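Local coordinates for CD38 molecule (Bos taurus, PDB 3KOU), which is a disulfide-rich, glycosylated ectoenzyme of the ADP-ribosyl cyclase family, modelled here as a single chain covalently joined to 2NF, at residues Q83-S88 and R166-G171; M104-T109 and V152-F157; V186-L191 and K222-G227. All blocks are in the same frame, centred on the assembly; numbering follows the deposited sequence.

Contact 1 (Q83-S88 and R166-G171); sequences QQVFWS and RVVLNG. With 2NF ([[(2R,3S,4R,5R)-5-(6-aminopurin-9-yl)-3,4-dihydroxyoxolan-2-yl]methoxy-hydroxyphosphoryl] [(2R,3S,4R,5R)-5-(3-carbamoylpyridin-1-ium-1yl)- 3-fluoro-,4- hydroxyoxolan-2-yl]methyl phosphate), chain E; NAG (2-acetamido-2-deoxy-beta-D-glucopyranose), chain C.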
loop_
_atom_site.group_PDB
_atom_site.type_symbol
_atom_site.label_atom_id
_atom_site.label_comp_id
_atom_site.label_asym_id
_atom_site.label_seq_id
_atom_site.Cartn_x
_atom_site.Cartn_y
_atom_site.Cartn_z
ATOM N N GLN A 83 3.546 -4.575 14.459
ATOM C CA GLN A 83 3.546 -5.569 13.378
ATOM C C GLN A 83 3.530 -4.969 11.963
ATOM O O GLN A 83 3.499 -5.690 10.975
ATOM C CB GLN A 83 2.401 -6.576 13.557
ATOM C CG GLN A 83 2.603 -7.474 14.791
ATOM C CD GLN A 83 1.368 -8.271 15.175
ATOM O OE1 GLN A 83 0.607 -8.721 14.317
ATOM N NE2 GLN A 83 1.174 -8.465 16.477
ATOM N N GLN A 84 3.580 -3.649 11.862
ATOM C CA GLN A 84 3.375 -3.027 10.548
ATOM C C GLN A 84 4.664 -2.846 9.724
ATOM O O GLN A 84 5.715 -2.470 10.246
ATOM C CB GLN A 84 2.669 -1.686 10.741
ATOM C CG GLN A 84 2.100 -1.049 9.474
ATOM C CD GLN A 84 1.104 0.064 9.816
ATOM O OE1 GLN A 84 0.528 0.082 10.909
ATOM N NE2 GLN A 84 0.886 0.968 8.886
ATOM N N VAL A 85 4.561 -3.094 8.426
ATOM C CA VAL A 85 5.692 -3.011 7.507
ATOM C C VAL A 85 5.342 -2.150 6.302
ATOM O O VAL A 85 4.336 -2.393 5.635
ATOM C CB VAL A 85 6.108 -4.410 7.012
ATOM C CG1 VAL A 85 7.211 -4.301 5.942
ATOM C CG2 VAL A 85 6.545 -5.262 8.204
ATOM N N PHE A 86 6.165 -1.135 6.046
ATOM C CA PHE A 86 6.101 -0.332 4.834
ATOM C C PHE A 86 7.164 -0.841 3.852
ATOM O O PHE A 86 8.113 -1.521 4.253
ATOM C CB PHE A 86 6.370 1.162 5.156
ATOM C CG PHE A 86 5.328 1.785 6.046
ATOM C CD1 PHE A 86 4.179 2.353 5.509
ATOM C CD2 PHE A 86 5.486 1.781 7.420
ATOM C CE1 PHE A 86 3.217 2.914 6.334
ATOM C CE2 PHE A 86 4.525 2.349 8.251
ATOM C CZ PHE A 86 3.403 2.917 7.711
ATOM N N TRP A 87 7.006 -0.506 2.573
ATOM C CA TRP A 87 7.978 -0.867 1.537
ATOM C C TRP A 87 7.946 0.154 0.400
ATOM O O TRP A 87 6.948 0.846 0.208
ATOM C CB TRP A 87 7.713 -2.272 0.984
ATOM C CG TRP A 87 6.359 -2.434 0.362
ATOM C CD1 TRP A 87 5.215 -2.858 0.983
ATOM C CD2 TRP A 87 6.006 -2.188 -0.998
ATOM N NE1 TRP A 87 4.168 -2.886 0.086
ATOM C CE2 TRP A 87 4.631 -2.476 -1.135
ATOM C CE3 TRP A 87 6.722 -1.750 -2.121
ATOM C CZ2 TRP A 87 3.961 -2.342 -2.339
ATOM C CZ3 TRP A 87 6.050 -1.621 -3.312
ATOM C CH2 TRP A 87 4.685 -1.920 -3.415
ATOM N N SER A 88 9.049 0.269 -0.336
ATOM C CA SER A 88 9.103 1.134 -1.520
ATOM C C SER A 88 10.196 0.584 -2.445
ATOM O O SER A 88 11.350 0.490 -2.031
ATOM C CB SER A 88 9.418 2.584 -1.089
ATOM O OG SER A 88 9.086 3.526 -2.112
ATOM N N ARG A 166 8.335 -0.919 10.651
ATOM C CA ARG A 166 9.528 -1.193 9.835
ATOM C C ARG A 166 9.311 -0.766 8.389
ATOM O O ARG A 166 8.166 -0.782 7.901
ATOM C CB ARG A 166 9.928 -2.681 9.882
ATOM C CG ARG A 166 10.292 -3.212 11.258
ATOM C CD ARG A 166 9.188 -4.091 11.804
ATOM N NE ARG A 166 9.373 -4.408 13.219
ATOM C CZ ARG A 166 10.028 -5.474 13.663
ATOM N NH1 ARG A 166 10.563 -6.332 12.806
ATOM N NH2 ARG A 166 10.151 -5.686 14.967
ATOM N N VAL A 167 10.388 -0.348 7.712
ATOM C CA VAL A 167 10.346 -0.110 6.266
ATOM C C VAL A 167 11.488 -0.819 5.520
ATOM O O VAL A 167 12.647 -0.792 5.962
ATOM C CB VAL A 167 10.289 1.393 5.894
ATOM C CG1 VAL A 167 11.582 2.085 6.263
ATOM C CG2 VAL A 167 10.014 1.547 4.407
ATOM N N VAL A 168 11.147 -1.504 4.425
ATOM C CA VAL A 168 12.146 -2.187 3.590
ATOM C C VAL A 168 12.422 -1.333 2.354
ATOM O O VAL A 168 11.524 -1.093 1.545
ATOM C CB VAL A 168 11.667 -3.591 3.167
ATOM C CG1 VAL A 168 12.783 -4.336 2.410
ATOM C CG2 VAL A 168 11.210 -4.386 4.408
ATOM N N LEU A 169 13.656 -0.858 2.230
ATOM C CA LEU A 169 14.036 -0.029 1.095
ATOM C C LEU A 169 15.104 -0.700 0.265
ATOM O O LEU A 169 15.764 -1.642 0.708
ATOM C CB LEU A 169 14.529 1.344 1.562
ATOM C CG LEU A 169 13.467 2.084 2.399
ATOM C CD1 LEU A 169 14.049 3.343 3.066
ATOM C CD2 LEU A 169 12.246 2.444 1.540
ATOM N N ASN A 170 15.296 -0.164 -0.928
ATOM C CA ASN A 170 16.144 -0.777 -1.930
ATOM C C ASN A 170 17.523 -0.151 -1.991
ATOM O O ASN A 170 17.696 0.907 -2.597
ATOM C CB ASN A 170 15.494 -0.590 -3.272
ATOM C CG ASN A 170 16.032 -1.524 -4.280
ATOM O OD1 ASN A 170 17.237 -1.778 -4.355
ATOM N ND2 ASN A 170 15.145 -2.067 -5.054
ATOM N N GLY A 171 18.507 -0.814 -1.394
ATOM C CA GLY A 171 19.867 -0.300 -1.389
ATOM C C GLY A 171 20.590 -0.417 -2.722
ATOM O O GLY A 171 21.736 0.026 -2.854
HETATM C C1D 2NF E . 1.886 2.313 0.763
HETATM C C2D 2NF E . 2.452 1.085 1.451
HETATM F F2D 2NF E . 2.093 0.833 2.680
HETATM C C3D 2NF E . 3.900 1.029 1.024
HETATM O O3D 2NF E . 4.725 0.993 2.111
HETATM O O4D 2NF E . 2.801 2.622 -0.259
HETATM C C4D 2NF E . 4.046 2.116 -0.048
HETATM C C5D 2NF E . 4.725 1.728 -1.329
HETATM O O5D 2NF E . 4.380 2.361 -2.551
HETATM P PN 2NF E . 5.523 3.155 -3.225
HETATM O O1N 2NF E . 6.242 3.686 -2.105
HETATM O O2N 2NF E . 4.971 4.043 -4.141
HETATM O O3 2NF E . 6.417 2.045 -3.839
HETATM P PA 2NF E . 6.737 1.771 -5.348
HETATM O O1A 2NF E . 7.248 2.916 -5.904
HETATM O O2A 2NF E . 5.442 1.483 -5.906
HETATM O O5B 2NF E . 7.636 0.654 -5.409
HETATM C C1 NAG C . 15.874 -3.020 -6.293
HETATM C C2 NAG C . 15.379 -4.454 -6.050
HETATM C C3 NAG C . 15.525 -5.273 -7.345
HETATM C C4 NAG C . 15.001 -4.557 -8.597
HETATM C C5 NAG C . 15.532 -3.127 -8.631
HETATM C C6 NAG C . 14.961 -2.294 -9.794
HETATM C C7 NAG C . 15.585 -5.322 -3.759
HETATM C C8 NAG C . 16.525 -5.803 -2.697
HETATM N N2 NAG C . 16.130 -5.107 -4.972
HETATM O O3 NAG C . 14.925 -6.545 -7.195
HETATM O O4 NAG C . 15.418 -5.261 -9.778
HETATM O O5 NAG C . 15.174 -2.495 -7.413
HETATM O O6 NAG C . 13.547 -2.352 -9.795
HETATM O O7 NAG C . 14.388 -5.153 -3.507
HETATM O O HOH W 1 13.642 1.796 -1.922
#
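Q84 to S88 runs beside R166 to N170 in parallel, the strands 85-88 and 166-170 lying 4.5 Å apart at closest approach and inclined by 18°; strand 85-88 is an outermost strand of the four-stranded parallel sheet. R166 N donates to Q84 O at 3.1 Å, F86 N to R166 O and V168 N to F86 O, so F86 is gripped through both its backbone polar atoms. S88 N to V168 O, at 3.4 Å, is weak, and beyond it a water bridges S88 O and N170 N. V85, W87, R166 and V168 face helix 91-101, and the guanidinium of R166 reaches Y97. On the other face F86 CB rests 3.7 Å from V167 CG2, and S88 CB 3.9 Å from L169 CD2. The F86 ring leans away from V167, to meet F157 edge-to-face. With chi1 at 60°, W87 CG sits between its backbone N and carbonyl carbon, and one face of the indole lies against the 2NF ribose carbons C3D and C5D while NE1 bonds E107. N170 ND2 is covalently bonded to the NAG; its OD1 accepts from S172 N. The strand alternates: F86 and S88 turn their N-H groups to the neighbouring strand, whereas W87 N donates to 2NF O3D (2.8 Å, 171°). S88 OG donates to 2NF O1N at 2.8 Å, so one edge strand serves both sheet and ligand.

Contact 2 (M104-T109 and V152-F157); sequences MTLEDT and VLSERF. With 2NF ([[(2R,3S,4R,5R)-5-(6-aminopurin-9-yl)-3,4-dihydroxyoxolan-2-yl]methoxy-hydroxyphosphoryl] [(2R,3S,4R,5R)-5-(3-carbamoylpyridin-1-ium-1yl)- 3-fluoro-,4- hydroxyoxolan-2-yl]methyl phosphate), chain E.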
loop_
_atom_site.group_PDB
_atom_site.type_symbol
_atom_site.label_atom_id
_atom_site.label_comp_id
_atom_site.label_asym_id
_atom_site.label_seq_id
_atom_site.Cartn_x
_atom_site.Cartn_y
_atom_site.Cartn_z
ATOM N N MET A 104 2.667 -7.537 8.817
ATOM C CA MET A 104 1.705 -7.098 7.800
ATOM C C MET A 104 2.088 -5.840 7.021
ATOM O O MET A 104 2.279 -4.779 7.611
ATOM C CB MET A 104 0.334 -6.857 8.441
ATOM C CG MET A 104 -0.158 -8.054 9.262
ATOM S SD MET A 104 -1.753 -7.742 10.047
ATOM C CE MET A 104 -2.719 -7.617 8.567
ATOM N N THR A 105 2.140 -5.980 5.698
ATOM C CA THR A 105 2.184 -4.858 4.751
ATOM C C THR A 105 0.762 -4.403 4.457
ATOM O O THR A 105 -0.203 -5.035 4.896
ATOM C CB THR A 105 2.810 -5.301 3.427
ATOM O OG1 THR A 105 1.979 -6.319 2.817
ATOM C CG2 THR A 105 4.205 -5.862 3.679
ATOM N N LEU A 106 0.633 -3.314 3.710
ATOM C CA LEU A 106 -0.676 -2.816 3.303
ATOM C C LEU A 106 -1.436 -3.934 2.587
ATOM O O LEU A 106 -2.640 -4.090 2.771
ATOM C CB LEU A 106 -0.509 -1.584 2.395
ATOM C CG LEU A 106 -1.804 -0.886 1.978
ATOM C CD1 LEU A 106 -2.638 -0.391 3.196
ATOM C CD2 LEU A 106 -1.510 0.251 0.999
ATOM N N GLU A 107 -0.704 -4.733 1.816
ATOM C CA GLU A 107 -1.301 -5.794 1.014
ATOM C C GLU A 107 -1.810 -6.955 1.880
ATOM O O GLU A 107 -2.499 -7.862 1.378
ATOM C CB GLU A 107 -0.313 -6.271 -0.087
ATOM C CG GLU A 107 -0.086 -5.271 -1.219
ATOM C CD GLU A 107 0.824 -4.072 -0.816
ATOM O OE1 GLU A 107 1.590 -4.197 0.155
ATOM O OE2 GLU A 107 0.744 -3.019 -1.472
ATOM N N ASP A 108 -1.485 -6.917 3.172
ATOM C CA ASP A 108 -1.967 -7.884 4.151
ATOM C C ASP A 108 -3.156 -7.390 4.987
ATOM O O ASP A 108 -3.634 -8.106 5.862
ATOM C CB ASP A 108 -0.832 -8.329 5.086
ATOM C CG ASP A 108 0.307 -8.999 4.340
ATOM O OD1 ASP A 108 0.022 -9.858 3.487
ATOM O OD2 ASP A 108 1.489 -8.680 4.605
ATOM N N THR A 109 -3.591 -6.148 4.790
ATOM C CA THR A 109 -4.829 -5.707 5.431
ATOM C C THR A 109 -5.979 -6.293 4.630
ATOM O O THR A 109 -5.756 -6.776 3.520
ATOM C CB THR A 109 -4.990 -4.172 5.437
ATOM O OG1 THR A 109 -5.070 -3.681 4.085
ATOM C CG2 THR A 109 -3.798 -3.515 6.175
ATOM N N VAL A 152 -5.458 6.806 -0.680
ATOM C CA VAL A 152 -6.219 7.015 0.541
ATOM C C VAL A 152 -6.044 5.824 1.501
ATOM O O VAL A 152 -5.994 6.021 2.721
ATOM C CB VAL A 152 -7.719 7.353 0.274
ATOM C CG1 VAL A 152 -8.439 6.213 -0.430
ATOM C CG2 VAL A 152 -8.414 7.684 1.580
ATOM N N LEU A 153 -5.950 4.602 0.959
ATOM C CA LEU A 153 -5.695 3.422 1.805
ATOM C C LEU A 153 -4.332 3.559 2.488
ATOM O O LEU A 153 -4.205 3.321 3.712
ATOM C CB LEU A 153 -5.769 2.090 1.026
ATOM C CG LEU A 153 -5.997 0.862 1.935
ATOM C CD1 LEU A 153 -7.453 0.851 2.472
ATOM C CD2 LEU A 153 -5.664 -0.460 1.214
ATOM N N SER A 154 -3.339 3.985 1.707
ATOM C CA SER A 154 -1.980 4.196 2.203
ATOM C C SER A 154 -1.921 5.243 3.291
ATOM O O SER A 154 -1.189 5.087 4.273
ATOM C CB SER A 154 -1.043 4.594 1.054
ATOM O OG SER A 154 -0.862 3.505 0.136
ATOM N N GLU A 155 -2.682 6.318 3.128
ATOM C CA GLU A 155 -2.711 7.361 4.145
ATOM C C GLU A 155 -3.303 6.871 5.469
ATOM O O GLU A 155 -2.739 7.124 6.529
ATOM C CB GLU A 155 -3.434 8.632 3.656
ATOM C CG GLU A 155 -3.647 9.630 4.785
ATOM C CD GLU A 155 -4.286 10.933 4.334
ATOM O OE1 GLU A 155 -4.813 10.994 3.207
ATOM O OE2 GLU A 155 -4.265 11.904 5.118
ATOM N N ARG A 156 -4.434 6.170 5.414
ATOM C CA ARG A 156 -5.052 5.661 6.632
ATOM C C ARG A 156 -4.167 4.637 7.342
ATOM O O ARG A 156 -4.055 4.671 8.560
ATOM C CB ARG A 156 -6.454 5.090 6.368
ATOM C CG ARG A 156 -7.405 6.073 5.696
ATOM C CD ARG A 156 -8.028 7.030 6.715
ATOM N NE ARG A 156 -8.710 6.297 7.782
ATOM C CZ ARG A 156 -10.018 6.046 7.807
ATOM N NH1 ARG A 156 -10.798 6.472 6.823
ATOM N NH2 ARG A 156 -10.551 5.365 8.816
ATOM N N PHE A 157 -3.549 3.739 6.571
ATOM C CA PHE A 157 -2.570 2.754 7.070
ATOM C C PHE A 157 -1.442 3.457 7.861
ATOM O O PHE A 157 -1.101 3.066 9.006
ATOM C CB PHE A 157 -2.026 2.028 5.825
ATOM C CG PHE A 157 -1.018 0.926 6.073
ATOM C CD1 PHE A 157 -1.364 -0.248 6.720
ATOM C CD2 PHE A 157 0.258 1.028 5.530
ATOM C CE1 PHE A 157 -0.428 -1.286 6.876
ATOM C CE2 PHE A 157 1.197 -0.005 5.668
ATOM C CZ PHE A 157 0.853 -1.165 6.333
HETATM C C1D 2NF E . 1.886 2.313 0.763
HETATM C C2D 2NF E . 2.452 1.085 1.451
HETATM F F2D 2NF E . 2.093 0.833 2.680
HETATM C C3D 2NF E . 3.900 1.029 1.024
HETATM O O3D 2NF E . 4.725 0.993 2.111
HETATM O O4D 2NF E . 2.801 2.622 -0.259
HETATM C C4D 2NF E . 4.046 2.116 -0.048
HETATM C C5D 2NF E . 4.725 1.728 -1.329
HETATM O O5D 2NF E . 4.380 2.361 -2.551
HETATM P PN 2NF E . 5.523 3.155 -3.225
HETATM O O1N 2NF E . 6.242 3.686 -2.105
HETATM O O2N 2NF E . 4.971 4.043 -4.141
HETATM O O3 2NF E . 6.417 2.045 -3.839
HETATM P PA 2NF E . 6.737 1.771 -5.348
HETATM O O1A 2NF E . 7.248 2.916 -5.904
HETATM O O2A 2NF E . 5.442 1.483 -5.906
HETATM O O5B 2NF E . 7.636 0.654 -5.409
#
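A wall of the 2NF pocket forms where L106, in a short 3-10 turn ahead of helix 110-115, packs on L153, S154 and F157 of helix 145-160. L106 spreads its two methyls: with CG anti to the backbone N (chi1 -175°), CD1 comes over the face of the F157 ring, 4.0 Å from its centroid and 28° off the ring normal, a CH-pi contact. The same CD1 touches L153 CD2 at 3.6 Å, while CD2 abuts S154 OG. The ring also runs under the L106 backbone, F157 CZ lying 3.4 Å from L106 N, and T109 CG2 meets it obliquely. Hydrogen bonds within the turn hold L106 in place. L106 O accepts from both T109 N and T109 OG1, the latter at 2.8 Å and in the carbonyl plane; T109, at the N-cap, also uses OG1 for G112 N. At the start of the turn, T105 N donates to D108 OD2 on its anti side. S154 OG is bonded back to W150 O and lies 3.1 Å from 2NF C1D. The fluorine F2D of 2NF rests beside the place where L106 CB meets the F157 ring, 3.2 Å from F157 CE2 and 3.6 Å from L106 CB.

Contact 3 (V186-L191 and K222-G227); sequences VEAPNL and KSILDG. With 2NF ([[(2R,3S,4R,5R)-5-(6-aminopurin-9-yl)-3,4-dihydroxyoxolan-2-yl]methoxy-hydroxyphosphoryl] [(2R,3S,4R,5R)-5-(3-carbamoylpyridin-1-ium-1yl)- 3-fluoro-,4- hydroxyoxolan-2-yl]methyl phosphate), chain E.
With CG1 of I224 anti to its carbonyl carbon (chi1 -64°), the branch methyl CG2 falls anti to the backbone N and meets A188 and P189; L225, its CG likewise anti to the carbonyl carbon (chi1 -57°), swings CD2 over to L191, whose side chain it crosses at a slant. This is packing in an alpha/beta domain: helix 216-227, from the beta-alpha-beta crossover between strands 196-203 and 231-239, leans on residues 188-191, which follow E187. The contact is small and almost wholly apolar. I224 CG2 acts as the knuckle, lying 4.0 Å from both A188 O and P189 CA, with A188 CB at 4.2 Å and the proline ring carbon CG slightly farther away. Next to it L191 CD2 and L225 CD2 touch methyl to methyl at 4.0 Å. N190 N donates to E187 O, and L191 follows with its CB directed at helix 216-227. L225 is also packed on F232 of strand 231-239, and L191 on F86 of strand 85-88. One residue before A188, E187 points away from I224 into the ligand pocket, where its OE2 is covalently bonded to 2NF C1D at 1.5 Å. At the exposed side of helix 216-227, K222 and D226 stand one turn apart, and K222 NZ meets the syn lone pair of D226 OD2 in a salt bridge of 2.9 Å.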
loop_
_atom_site.group_PDB
_atom_site.type_symbol
_atom_site.label_atom_id
_atom_site.label_comp_id
_atom_site.label_asym_id
_atom_site.label_seq_id
_atom_site.Cartn_x
_atom_site.Cartn_y
_atom_site.Cartn_z
ATOM N N VAL A 186 3.045 10.153 0.951
ATOM C CA VAL A 186 1.773 9.937 1.610
ATOM C C VAL A 186 1.989 9.273 2.955
ATOM O O VAL A 186 1.350 9.641 3.946
ATOM C CB VAL A 186 0.873 9.045 0.739
ATOM C CG1 VAL A 186 -0.395 8.644 1.493
ATOM C CG2 VAL A 186 0.542 9.756 -0.583
ATOM N N GLU A 187 2.884 8.289 2.995
ATOM C CA GLU A 187 3.002 7.473 4.200
ATOM C C GLU A 187 3.859 8.091 5.293
ATOM O O GLU A 187 3.358 8.351 6.388
ATOM C CB GLU A 187 3.421 6.034 3.875
ATOM C CG GLU A 187 2.305 5.319 3.126
ATOM C CD GLU A 187 2.727 4.053 2.426
ATOM O OE1 GLU A 187 3.924 3.719 2.400
ATOM O OE2 GLU A 187 1.815 3.383 1.882
ATOM N N ALA A 188 5.125 8.351 4.982
ATOM C CA ALA A 188 6.042 8.955 5.948
ATOM C C ALA A 188 5.489 10.272 6.540
ATOM O O ALA A 188 5.537 10.477 7.749
ATOM C CB ALA A 188 7.445 9.139 5.314
ATOM N N PRO A 189 4.950 11.159 5.692
ATOM C CA PRO A 189 4.443 12.446 6.194
ATOM C C PRO A 189 3.173 12.352 7.039
ATOM O O PRO A 189 2.867 13.306 7.756
ATOM C CB PRO A 189 4.203 13.274 4.911
ATOM C CG PRO A 189 5.103 12.652 3.874
ATOM C CD PRO A 189 5.084 11.152 4.227
ATOM N N ASN A 190 2.456 11.231 6.975
ATOM C CA ASN A 190 1.248 11.044 7.767
ATOM C C ASN A 190 1.410 10.014 8.894
ATOM O O ASN A 190 0.439 9.606 9.530
ATOM C CB ASN A 190 0.075 10.677 6.847
ATOM C CG ASN A 190 -0.335 11.835 5.952
ATOM O OD1 ASN A 190 -0.169 11.798 4.719
ATOM N ND2 ASN A 190 -0.856 12.888 6.571
ATOM N N LEU A 191 2.646 9.607 9.153
ATOM C CA LEU A 191 2.899 8.639 10.210
ATOM C C LEU A 191 2.450 9.195 11.557
ATOM O O LEU A 191 2.776 10.332 11.913
ATOM C CB LEU A 191 4.387 8.293 10.245
ATOM C CG LEU A 191 4.850 6.906 10.662
ATOM C CD1 LEU A 191 3.954 5.795 10.094
ATOM C CD2 LEU A 191 6.281 6.754 10.189
ATOM N N LYS A 222 14.849 11.200 7.066
ATOM C CA LYS A 222 15.047 11.486 8.483
ATOM C C LYS A 222 14.476 12.847 8.854
ATOM O O LYS A 222 13.941 13.023 9.927
ATOM C CB LYS A 222 16.520 11.425 8.882
ATOM C CG LYS A 222 16.701 11.585 10.398
ATOM C CD LYS A 222 18.127 11.932 10.785
ATOM C CE LYS A 222 18.294 11.994 12.301
ATOM N NZ LYS A 222 17.633 13.192 12.881
ATOM N N SER A 223 14.601 13.814 7.957
ATOM C CA SER A 223 14.063 15.147 8.225
ATOM C C SER A 223 12.533 15.128 8.413
ATOM O O SER A 223 12.003 15.753 9.334
ATOM C CB SER A 223 14.469 16.111 7.110
ATOM O OG SER A 223 13.932 17.402 7.334
ATOM N N ILE A 224 11.837 14.401 7.542
ATOM C CA ILE A 224 10.394 14.220 7.642
ATOM C C ILE A 224 10.004 13.596 8.973
ATOM O O ILE A 224 9.071 14.056 9.640
ATOM C CB ILE A 224 9.847 13.323 6.499
ATOM C CG1 ILE A 224 10.061 13.984 5.137
ATOM C CG2 ILE A 224 8.376 13.035 6.682
ATOM C CD1 ILE A 224 9.887 13.029 3.989
ATOM N N LEU A 225 10.710 12.540 9.359
ATOM C CA LEU A 225 10.414 11.874 10.618
ATOM C C LEU A 225 10.685 12.755 11.849
ATOM O O LEU A 225 9.911 12.731 12.809
ATOM C CB LEU A 225 11.179 10.548 10.719
ATOM C CG LEU A 225 10.896 9.580 9.561
ATOM C CD1 LEU A 225 11.756 8.348 9.728
ATOM C CD2 LEU A 225 9.422 9.212 9.516
ATOM N N ASP A 226 11.776 13.517 11.822
ATOM C CA ASP A 226 12.052 14.470 12.897
ATOM C C ASP A 226 10.827 15.385 13.054
ATOM O O ASP A 226 10.417 15.722 14.165
ATOM C CB ASP A 226 13.276 15.329 12.567
ATOM C CG ASP A 226 14.593 14.576 12.700
ATOM O OD1 ASP A 226 14.634 13.486 13.302
ATOM O OD2 ASP A 226 15.609 15.084 12.184
ATOM N N GLY A 227 10.253 15.785 11.929
ATOM C CA GLY A 227 9.080 16.642 11.926
ATOM C C GLY A 227 7.841 15.987 12.506
ATOM O O GLY A 227 6.963 16.671 13.040
HETATM C C1D 2NF E . 1.886 2.313 0.763
HETATM C C2D 2NF E . 2.452 1.085 1.451
HETATM F F2D 2NF E . 2.093 0.833 2.680
HETATM C C3D 2NF E . 3.900 1.029 1.024
HETATM O O3D 2NF E . 4.725 0.993 2.111
HETATM O O4D 2NF E . 2.801 2.622 -0.259
HETATM C C4D 2NF E . 4.046 2.116 -0.048
HETATM C C5D 2NF E . 4.725 1.728 -1.329
HETATM O O5D 2NF E . 4.380 2.361 -2.551
HETATM P PN 2NF E . 5.523 3.155 -3.225
HETATM O O1N 2NF E . 6.242 3.686 -2.105
HETATM O O2N 2NF E . 4.971 4.043 -4.141
HETATM O O3 2NF E . 6.417 2.045 -3.839
HETATM P PA 2NF E . 6.737 1.771 -5.348
HETATM O O1A 2NF E . 7.248 2.916 -5.904
HETATM O O2A 2NF E . 5.442 1.483 -5.906
HETATM O O5B 2NF E . 7.636 0.654 -5.409
#

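Along the chain, contact 2 falls wholly between the two strands of contact 1, and contact 3 follows after both. The centres of contacts 1 and 2 lie about 12 Å apart. Contact 3 is centred about 14 Å from contact 1 and about 16 Å from contact 2. Contact 1 is in the parallel sheet, and contact 2 involves helix 145-160, which leads directly into strand 164-170. Q84 NE2 bonds F157 O, tying contact 1 to contact 2, while E187 lies beside both F86 and S154. Strand 85-88, the turn at L106, helix 145-160 and helix 182-187 line the 2NF pocket; contact 3 reaches it through E187, and helix 216-227 packs behind.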